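Local coordinates for uncharacterized protein (PDB 2R3S), which is a putative O-methyltransferase that probably transfers a methyl group to an oxygen of its substrate, at residues Ile164-Val169 with Tyr233-Leu238; Pro188-Phe193 with Ala214-Thr219; Arg255-Ala260 with Ala313-Ser318. All blocks are in the same frame, centred on the assembly; numbering follows the deposited sequence.

Interaction 1. Residues Ile164-Val169 with Tyr233-Leu238; sequences IEPLKV and YDLVLL
Asp234 reaches across to the chain where it enters strand 168-172 and takes two backbone N-H groups on a single carboxylate oxygen. OD2 accepts from Leu167 N at 2.9 Å and, less straight, from Lys168 N at 3.1 Å. Both donors come to the anti side of the oxygen and from opposite faces of the carboxylate plane, so the oxygen sits astride two consecutive amides and would hinder rotation of the group. Asp234 CB rests 3.9 Å from Pro166 CA. In return Lys168 O receives weak bonds from Asp234 N and Leu235 N.

CG of Lys168 stands anti to the backbone N (chi1 -154°) and the chain runs fully extended from there, which brings CE over one face of the Tyr233 ring, toward its rim. Lys168 CG lies 3.7 Å from Tyr233 CD1, and CE takes a CH-pi position 4.0 Å from the ring centroid. The ammonium continues over the same ring as a cation-pi partner, NZ to centroid 4.7 Å, while its hydrogen bond goes to Asn231 O; Phe193 is a second aromatic partner. Tyr233 OH is held by Tyr229 O.

Val169 and Leu235 pair in parallel register between two central strands of the Rossmann-like methyltransferase sheet, with strand 191-196 on the other side of strand 168-172. Their side chains share one face of the sheet. With CG1 of Val169 anti to the backbone N (chi1 -176°), that methyl comes within 4.2 Å of Leu237 CG, while CG2 approaches Leu235 CD2. Pro166 CG meets the same leucine methyl from the loop, and Ile268 of strand 265-271 packs against Leu235 and Leu237.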
loop_
_atom_site.group_PDB
_atom_site.type_symbol
_atom_site.label_atom_id
_atom_site.label_comp_id
_atom_site.label_asym_id
_atom_site.label_seq_id
_atom_site.Cartn_x
_atom_site.Cartn_y
_atom_site.Cartn_z
ATOM N N ILE A 164 -31.901 17.652 -24.537
ATOM C CA ILE A 164 -32.178 16.248 -24.837
ATOM C C ILE A 164 -33.350 15.727 -23.987
ATOM O O ILE A 164 -33.512 16.135 -22.825
ATOM C CB ILE A 164 -30.933 15.353 -24.583
ATOM N N GLU A 165 -34.170 14.846 -24.570
ATOM C CA GLU A 165 -35.175 14.101 -23.800
ATOM C C GLU A 165 -35.408 12.711 -24.417
ATOM O O GLU A 165 -36.100 12.584 -25.440
ATOM C CB GLU A 165 -36.502 14.875 -23.689
ATOM C CG GLU A 165 -37.409 14.366 -22.543
ATOM C CD GLU A 165 -38.890 14.403 -22.894
ATOM O OE1 GLU A 165 -39.351 15.478 -23.328
ATOM O OE2 GLU A 165 -39.584 13.363 -22.742
ATOM N N PRO A 166 -34.857 11.655 -23.781
ATOM C CA PRO A 166 -34.834 10.349 -24.420
ATOM C C PRO A 166 -36.117 9.561 -24.224
ATOM O O PRO A 166 -36.805 9.686 -23.207
ATOM C CB PRO A 166 -33.689 9.646 -23.708
ATOM C CG PRO A 166 -33.774 10.165 -22.333
ATOM C CD PRO A 166 -34.254 11.596 -22.437
ATOM N N LEU A 167 -36.443 8.767 -25.225
ATOM C CA LEU A 167 -37.474 7.780 -25.090
ATOM C C LEU A 167 -36.829 6.394 -25.059
ATOM O O LEU A 167 -37.417 5.466 -24.509
ATOM C CB LEU A 167 -38.518 7.931 -26.222
ATOM C CG LEU A 167 -39.224 9.303 -26.414
ATOM C CD1 LEU A 167 -40.441 9.129 -27.324
ATOM C CD2 LEU A 167 -39.666 9.983 -25.120
ATOM N N LYS A 168 -35.628 6.243 -25.620
ATOM C CA LYS A 168 -34.966 4.936 -25.633
ATOM C C LYS A 168 -33.470 4.994 -25.280
ATOM O O LYS A 168 -32.682 5.651 -25.963
ATOM C CB LYS A 168 -35.185 4.252 -26.981
ATOM C CG LYS A 168 -35.119 2.743 -26.921
ATOM C CD LYS A 168 -35.428 2.108 -28.248
ATOM C CE LYS A 168 -35.099 0.628 -28.214
ATOM N NZ LYS A 168 -35.359 -0.033 -29.497
ATOM N N VAL A 169 -33.092 4.260 -24.233
ATOM C CA VAL A 169 -31.767 4.344 -23.615
ATOM C C VAL A 169 -31.098 2.963 -23.551
ATOM O O VAL A 169 -31.711 1.979 -23.172
ATOM C CB VAL A 169 -31.841 4.941 -22.181
ATOM C CG1 VAL A 169 -30.427 5.122 -21.581
ATOM C CG2 VAL A 169 -32.588 6.253 -22.194
ATOM N N TYR A 233 -32.119 4.207 -30.652
ATOM C CA TYR A 233 -31.742 4.705 -29.324
ATOM C C TYR A 233 -31.419 6.172 -29.347
ATOM O O TYR A 233 -30.567 6.627 -30.110
ATOM C CB TYR A 233 -30.547 3.942 -28.762
ATOM C CG TYR A 233 -30.870 2.538 -28.322
ATOM C CD1 TYR A 233 -31.406 2.297 -27.065
ATOM C CD2 TYR A 233 -30.651 1.448 -29.162
ATOM C CE1 TYR A 233 -31.698 1.003 -26.644
ATOM C CE2 TYR A 233 -30.930 0.162 -28.746
ATOM C CZ TYR A 233 -31.468 -0.052 -27.485
ATOM O OH TYR A 233 -31.773 -1.324 -27.050
ATOM N N ASP A 234 -32.087 6.910 -28.476
ATOM C CA ASP A 234 -31.804 8.318 -28.287
ATOM C C ASP A 234 -30.528 8.598 -27.487
ATOM O O ASP A 234 -29.920 9.669 -27.636
ATOM C CB ASP A 234 -32.997 8.960 -27.611
ATOM C CG ASP A 234 -34.259 8.792 -28.434
ATOM O OD1 ASP A 234 -34.210 9.126 -29.645
ATOM O OD2 ASP A 234 -35.273 8.297 -27.886
ATOM N N LEU A 235 -30.120 7.640 -26.652
ATOM C CA LEU A 235 -29.034 7.848 -25.699
ATOM C C LEU A 235 -28.379 6.516 -25.374
ATOM O O LEU A 235 -29.064 5.543 -25.051
ATOM C CB LEU A 235 -29.608 8.519 -24.460
ATOM C CG LEU A 235 -28.731 8.795 -23.243
ATOM C CD1 LEU A 235 -27.598 9.715 -23.610
ATOM C CD2 LEU A 235 -29.588 9.406 -22.134
ATOM N N VAL A 236 -27.056 6.465 -25.527
ATOM C CA VAL A 236 -26.239 5.282 -25.192
ATOM C C VAL A 236 -25.189 5.655 -24.122
ATOM O O VAL A 236 -24.301 6.474 -24.353
ATOM C CB VAL A 236 -25.550 4.670 -26.425
ATOM C CG1 VAL A 236 -24.759 3.430 -26.041
ATOM C CG2 VAL A 236 -26.595 4.313 -27.520
ATOM N N LEU A 237 -25.322 5.060 -22.942
ATOM C CA LEU A 237 -24.401 5.297 -21.839
ATOM C C LEU A 237 -23.306 4.239 -21.841
ATOM O O LEU A 237 -23.594 3.059 -22.000
ATOM C CB LEU A 237 -25.144 5.247 -20.508
ATOM C CG LEU A 237 -26.487 5.962 -20.446
ATOM C CD1 LEU A 237 -27.027 5.909 -19.031
ATOM C CD2 LEU A 237 -26.319 7.369 -20.940
ATOM N N LEU A 238 -22.061 4.673 -21.648
ATOM C CA LEU A 238 -20.916 3.805 -21.433
ATOM C C LEU A 238 -20.179 4.197 -20.117
ATOM O O LEU A 238 -19.121 4.870 -20.137
ATOM C CB LEU A 238 -19.968 3.930 -22.617
ATOM C CG LEU A 238 -20.336 3.256 -23.933
ATOM C CD1 LEU A 238 -19.570 3.894 -25.139
ATOM C CD2 LEU A 238 -20.042 1.782 -23.785
#

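Interaction 2. Residues Pro188-Phe193 with Ala214-Thr219; sequences PNAEIF and ASRYHT
Arg216 lies along the loop that leads into strand 191-196, and nearly every atom of its side chain finds a neighbour there. Arg216 CB sits 3.6 Å from Ala190 O; CG touches both that carbonyl oxygen and Glu191 OE2; CD is close to the carbonyls of both Ala190 and Pro188. The bend at chi3 (-86°) then turns the guanidinium so that Pro188 O stands over one face, nearest NE and CZ, while Ala190 O lies at its edge. Arg216 NH1 donates to Ala190 O at 2.9 Å, in the carbonyl plane and on a lone pair. At the far end NH2 is bonded to Ala184 O of helix 178-186. An alanine here is likely to leave the carbonyls of Ala190 and Ala184 without this donor.

The two strands belong to a beta-alpha-beta unit, strand 191-196, helix 198-211 and strand 217-221, the last at one edge of the Rossmann-like sheet. Ile192 N bonds to Arg216 O, and His218 N to Ile192 O, in parallel pairing. On one face of the sheet Ile192 CG2 packs 3.6 Å from Tyr217 CE1. On the other, His218 CB and CD2 lie over the Phe193 ring, the two rings tilted by 40°. His218 NE2 donates almost straight to Glu191 OE1, with carboxylate and imidazole nearly coplanar; the modelled 2.5 Å between these two atoms is so short that the exact length is doubtful. A water that donates to Glu191 OE2 also donates to Ser215 O.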
loop_
_atom_site.group_PDB
_atom_site.type_symbol
_atom_site.label_atom_id
_atom_site.label_comp_id
_atom_site.label_asym_id
_atom_site.label_seq_id
_atom_site.Cartn_x
_atom_site.Cartn_y
_atom_site.Cartn_z
ATOM N N PRO A 188 -39.945 10.100 -17.247
ATOM C CA PRO A 188 -41.073 9.155 -17.157
ATOM C C PRO A 188 -41.424 8.355 -18.417
ATOM O O PRO A 188 -42.021 7.285 -18.316
ATOM C CB PRO A 188 -42.244 10.055 -16.774
ATOM C CG PRO A 188 -41.615 11.162 -16.031
ATOM C CD PRO A 188 -40.341 11.435 -16.769
ATOM N N ASN A 189 -41.052 8.849 -19.590
ATOM C CA ASN A 189 -41.311 8.126 -20.835
ATOM C C ASN A 189 -40.088 7.389 -21.377
ATOM O O ASN A 189 -40.126 6.861 -22.489
ATOM C CB ASN A 189 -41.836 9.095 -21.889
ATOM C CG ASN A 189 -42.998 9.910 -21.389
ATOM O OD1 ASN A 189 -43.994 9.355 -20.921
ATOM N ND2 ASN A 189 -42.874 11.232 -21.460
ATOM N N ALA A 190 -39.003 7.343 -20.608
ATOM C CA ALA A 190 -37.801 6.676 -21.063
ATOM C C ALA A 190 -37.948 5.181 -20.821
ATOM O O ALA A 190 -38.448 4.758 -19.781
ATOM C CB ALA A 190 -36.584 7.231 -20.338
ATOM N N GLU A 191 -37.525 4.388 -21.799
ATOM C CA GLU A 191 -37.382 2.954 -21.640
ATOM C C GLU A 191 -35.893 2.647 -21.671
ATOM O O GLU A 191 -35.195 3.094 -22.589
ATOM C CB GLU A 191 -38.093 2.199 -22.771
ATOM C CG GLU A 191 -39.624 2.398 -22.806
ATOM C CD GLU A 191 -40.365 1.597 -21.751
ATOM O OE1 GLU A 191 -39.874 0.519 -21.349
ATOM O OE2 GLU A 191 -41.451 2.054 -21.325
ATOM N N ILE A 192 -35.427 1.870 -20.689
ATOM C CA ILE A 192 -34.008 1.594 -20.480
ATOM C C ILE A 192 -33.664 0.157 -20.814
ATOM O O ILE A 192 -34.343 -0.782 -20.394
ATOM C CB ILE A 192 -33.569 1.836 -19.009
ATOM C CG1 ILE A 192 -34.134 3.150 -18.455
ATOM C CG2 ILE A 192 -32.073 1.804 -18.916
ATOM C CD1 ILE A 192 -33.791 4.415 -19.243
ATOM N N PHE A 193 -32.608 -0.014 -21.586
ATOM C CA PHE A 193 -32.100 -1.328 -21.897
ATOM C C PHE A 193 -30.682 -1.444 -21.358
ATOM O O PHE A 193 -29.777 -0.690 -21.767
ATOM C CB PHE A 193 -32.149 -1.580 -23.407
ATOM C CG PHE A 193 -33.535 -1.619 -23.947
ATOM C CD1 PHE A 193 -34.247 -0.447 -24.119
ATOM C CD2 PHE A 193 -34.133 -2.819 -24.259
ATOM C CE1 PHE A 193 -35.548 -0.460 -24.594
ATOM C CE2 PHE A 193 -35.411 -2.846 -24.742
ATOM C CZ PHE A 193 -36.126 -1.651 -24.913
ATOM N N ALA A 214 -38.797 -0.518 -12.529
ATOM C CA ALA A 214 -38.602 -1.874 -13.015
ATOM C C ALA A 214 -39.332 -2.124 -14.343
ATOM O O ALA A 214 -38.808 -2.832 -15.222
ATOM C CB ALA A 214 -39.070 -2.883 -11.962
ATOM N N SER A 215 -40.538 -1.568 -14.485
ATOM C CA SER A 215 -41.341 -1.816 -15.681
ATOM C C SER A 215 -40.786 -1.137 -16.937
ATOM O O SER A 215 -41.241 -1.423 -18.039
ATOM C CB SER A 215 -42.761 -1.315 -15.465
ATOM O OG SER A 215 -42.782 0.098 -15.366
ATOM N N ARG A 216 -39.852 -0.202 -16.757
ATOM C CA ARG A 216 -39.225 0.518 -17.858
ATOM C C ARG A 216 -37.765 0.165 -17.940
ATOM O O ARG A 216 -36.976 0.890 -18.562
ATOM C CB ARG A 216 -39.387 2.023 -17.659
ATOM C CG ARG A 216 -40.827 2.431 -17.474
ATOM C CD ARG A 216 -41.005 3.897 -17.628
ATOM N NE ARG A 216 -40.758 4.596 -16.381
ATOM C CZ ARG A 216 -39.861 5.559 -16.198
ATOM N NH1 ARG A 216 -39.062 5.962 -17.182
ATOM N NH2 ARG A 216 -39.762 6.125 -15.009
ATOM N N TYR A 217 -37.422 -0.956 -17.308
ATOM C CA TYR A 217 -36.073 -1.455 -17.273
ATOM C C TYR A 217 -36.015 -2.828 -17.916
ATOM O O TYR A 217 -36.618 -3.763 -17.421
ATOM C CB TYR A 217 -35.531 -1.521 -15.829
ATOM C CG TYR A 217 -34.044 -1.558 -15.862
ATOM C CD1 TYR A 217 -33.311 -0.383 -15.986
ATOM C CD2 TYR A 217 -33.359 -2.766 -15.896
ATOM C CE1 TYR A 217 -31.932 -0.410 -16.087
ATOM C CE2 TYR A 217 -31.982 -2.798 -16.002
ATOM C CZ TYR A 217 -31.279 -1.618 -16.096
ATOM O OH TYR A 217 -29.912 -1.643 -16.193
ATOM N N HIS A 218 -35.266 -2.941 -19.009
ATOM C CA HIS A 218 -35.198 -4.175 -19.795
ATOM C C HIS A 218 -33.763 -4.638 -19.896
ATOM O O HIS A 218 -32.872 -3.826 -19.886
ATOM C CB HIS A 218 -35.784 -3.915 -21.200
ATOM C CG HIS A 218 -37.045 -3.111 -21.175
ATOM N ND1 HIS A 218 -38.243 -3.622 -20.724
ATOM C CD2 HIS A 218 -37.286 -1.821 -21.508
ATOM C CE1 HIS A 218 -39.170 -2.684 -20.792
ATOM N NE2 HIS A 218 -38.617 -1.583 -21.271
ATOM N N THR A 219 -33.525 -5.933 -20.009
ATOM C CA THR A 219 -32.156 -6.436 -19.983
ATOM C C THR A 219 -31.806 -7.207 -21.256
ATOM O O THR A 219 -32.646 -7.886 -21.836
ATOM C CB THR A 219 -31.866 -7.309 -18.718
ATOM O OG1 THR A 219 -32.581 -8.549 -18.793
ATOM C CG2 THR A 219 -32.253 -6.569 -17.444
HETATM O O HOH W 1 -42.518 -0.197 -20.290
#

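Interaction 3. Residues Arg255-Ala260 with Ala313-Ser318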
loop_
_atom_site.group_PDB
_atom_site.type_symbol
_atom_site.label_atom_id
_atom_site.label_comp_id
_atom_site.label_asym_id
_atom_site.label_seq_id
_atom_site.Cartn_x
_atom_site.Cartn_y
_atom_site.Cartn_z
ATOM N N ARG A 255 -18.676 1.678 -33.360
ATOM C CA ARG A 255 -19.351 1.508 -34.675
ATOM C C ARG A 255 -20.696 0.794 -34.512
ATOM O O ARG A 255 -21.710 1.228 -35.060
ATOM C CB ARG A 255 -18.454 0.760 -35.675
ATOM C CG ARG A 255 -17.396 1.659 -36.388
ATOM C CD ARG A 255 -16.566 0.877 -37.447
ATOM N NE ARG A 255 -15.691 -0.137 -36.845
ATOM C CZ ARG A 255 -14.388 0.021 -36.582
ATOM N NH1 ARG A 255 -13.742 1.160 -36.870
ATOM N NH2 ARG A 255 -13.721 -0.983 -36.022
ATOM N N LYS A 256 -20.704 -0.267 -33.717
ATOM C CA LYS A 256 -21.925 -0.976 -33.346
ATOM C C LYS A 256 -22.915 -0.029 -32.667
ATOM O O LYS A 256 -24.103 0.012 -32.979
ATOM C CB LYS A 256 -21.559 -2.130 -32.424
ATOM C CG LYS A 256 -22.708 -3.006 -31.987
ATOM C CD LYS A 256 -22.191 -4.206 -31.221
ATOM C CE LYS A 256 -23.329 -5.166 -30.852
ATOM N NZ LYS A 256 -22.822 -6.426 -30.304
ATOM N N ILE A 257 -22.415 0.770 -31.751
ATOM C CA ILE A 257 -23.259 1.731 -31.076
ATOM C C ILE A 257 -23.847 2.702 -32.087
ATOM O O ILE A 257 -25.019 3.091 -31.967
ATOM C CB ILE A 257 -22.477 2.488 -29.974
ATOM C CG1 ILE A 257 -22.171 1.528 -28.811
ATOM C CG2 ILE A 257 -23.261 3.699 -29.503
ATOM C CD1 ILE A 257 -21.229 2.051 -27.759
ATOM N N LYS A 258 -23.045 3.110 -33.076
ATOM C CA LYS A 258 -23.502 4.126 -34.043
ATOM C C LYS A 258 -24.714 3.626 -34.832
ATOM O O LYS A 258 -25.696 4.338 -34.984
ATOM C CB LYS A 258 -22.398 4.547 -35.015
ATOM C CG LYS A 258 -22.765 5.839 -35.735
ATOM C CD LYS A 258 -21.902 6.146 -36.934
ATOM C CE LYS A 258 -22.391 7.451 -37.583
ATOM N NZ LYS A 258 -21.761 7.691 -38.905
ATOM N N THR A 259 -24.629 2.395 -35.310
ATOM C CA THR A 259 -25.739 1.743 -35.998
ATOM C C THR A 259 -27.041 1.779 -35.179
ATOM O O THR A 259 -28.104 2.073 -35.705
ATOM C CB THR A 259 -25.395 0.297 -36.291
ATOM O OG1 THR A 259 -24.145 0.234 -37.007
ATOM C CG2 THR A 259 -26.513 -0.341 -37.080
ATOM N N ALA A 260 -26.934 1.508 -33.881
ATOM C CA ALA A 260 -28.084 1.428 -32.996
ATOM C C ALA A 260 -28.688 2.781 -32.650
ATOM O O ALA A 260 -29.804 2.840 -32.146
ATOM C CB ALA A 260 -27.715 0.666 -31.738
ATOM N N ALA A 313 -14.886 6.139 -35.603
ATOM C CA ALA A 313 -16.051 5.263 -35.571
ATOM C C ALA A 313 -17.202 5.892 -36.329
ATOM O O ALA A 313 -18.256 5.278 -36.449
ATOM C CB ALA A 313 -16.486 4.970 -34.110
ATOM N N GLY A 314 -17.018 7.127 -36.792
ATOM C CA GLY A 314 -18.001 7.792 -37.622
ATOM C C GLY A 314 -18.829 8.882 -36.974
ATOM O O GLY A 314 -19.785 9.359 -37.569
ATOM N N PHE A 315 -18.496 9.291 -35.761
ATOM C CA PHE A 315 -19.314 10.279 -35.086
ATOM C C PHE A 315 -18.867 11.639 -35.569
ATOM O O PHE A 315 -17.763 11.785 -36.099
ATOM C CB PHE A 315 -19.216 10.154 -33.562
ATOM C CG PHE A 315 -19.858 8.907 -33.021
ATOM C CD1 PHE A 315 -19.249 7.673 -33.193
ATOM C CD2 PHE A 315 -21.070 8.967 -32.347
ATOM C CE1 PHE A 315 -19.840 6.518 -32.717
ATOM C CE2 PHE A 315 -21.662 7.832 -31.867
ATOM C CZ PHE A 315 -21.043 6.596 -32.044
ATOM N N SER A 316 -19.737 12.621 -35.399
ATOM C CA SER A 316 -19.530 13.931 -35.965
ATOM C C SER A 316 -18.781 14.844 -35.010
ATOM O O SER A 316 -18.118 15.773 -35.443
ATOM C CB SER A 316 -20.882 14.553 -36.349
ATOM O OG SER A 316 -21.465 15.283 -35.278
ATOM N N HIS A 317 -18.881 14.584 -33.712
ATOM C CA HIS A 317 -18.418 15.538 -32.705
ATOM C C HIS A 317 -18.398 14.900 -31.302
ATOM O O HIS A 317 -19.336 14.207 -30.926
ATOM C CB HIS A 317 -19.331 16.780 -32.701
ATOM C CG HIS A 317 -18.973 17.799 -31.661
ATOM N ND1 HIS A 317 -17.711 18.356 -31.561
ATOM C CD2 HIS A 317 -19.721 18.386 -30.690
ATOM C CE1 HIS A 317 -17.695 19.232 -30.568
ATOM N NE2 HIS A 317 -18.899 19.266 -30.019
ATOM N N SER A 318 -17.315 15.136 -30.552
ATOM C CA SER A 318 -17.209 14.720 -29.166
ATOM C C SER A 318 -16.666 15.867 -28.332
ATOM O O SER A 318 -15.816 16.631 -28.772
ATOM C CB SER A 318 -16.351 13.472 -29.014
ATOM O OG SER A 318 -15.257 13.464 -29.908
#
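Lys258 NZ donates to Gly314 O at 2.9 Å, the polar bond between the two segments. CG of the lysine is anti to the backbone N (chi1 -165°) and the chain beyond is extended, which carries the ammonium out to the glycine carbonyl. The donor stands above the carbonyl plane, 38° out of it, and so does not use a lone pair. Gly314 closes helix 303-312 with a Schellman motif. Its positive phi would jam a side chain against the preceding carbonyl, so the backbone angles alone call for glycine; a CB would also lie close to Lys258 NZ.

Nearer its backbone, the lysine runs over the Phe315 ring in the opposite direction to the phenylalanine side chain. CG lies above one face, toward the rim, and Lys258 CB comes 3.9 Å from Phe315 CZ. Ile257 CG2 touches the same CZ from the ring edge, while Phe310 packs edge-to-face on the phenylalanine.

One turn before Lys258's neighbour Thr259, Arg255 CG settles 3.7 Å from Ala313 O, with the methyl of Ala313 beside it. The carbonyl O of Arg255 is gripped twice by Thr259, whose backbone N and hydroxyl OG1 arrive from opposite faces of the carbonyl plane.

The contact thus joins the last turns of helix 247-260 to the link between helix 303-312 and edge strand 317-321, with Phe315 reaching Leu254 of the first helix, Val267 of strand 265-271 and Ala333 of strand 329-334.

How the interactions relate
From the N terminus, residues 164-169 open the first loop, which interaction 1 closes some 64 residues later at strand 233-239. Interaction 2 falls wholly within that span, closing a much shorter beta-alpha-beta excursion between residues 188-193 and 214-219. The two meet in the sheet, where strands 168-172 and 191-196 are neighbours and Val169 bonds to both Glu191 and Phe193. Interaction 3 follows in series: helix 247-260 comes next after strand 233-239, and its loop closes at residues 313-318. It touches interaction 1 through Ala260 O to Tyr233 N and Ile257 on Val236 and Leu238, but stays about 10 Å from interaction 2 at the nearest atoms. No two loops cross.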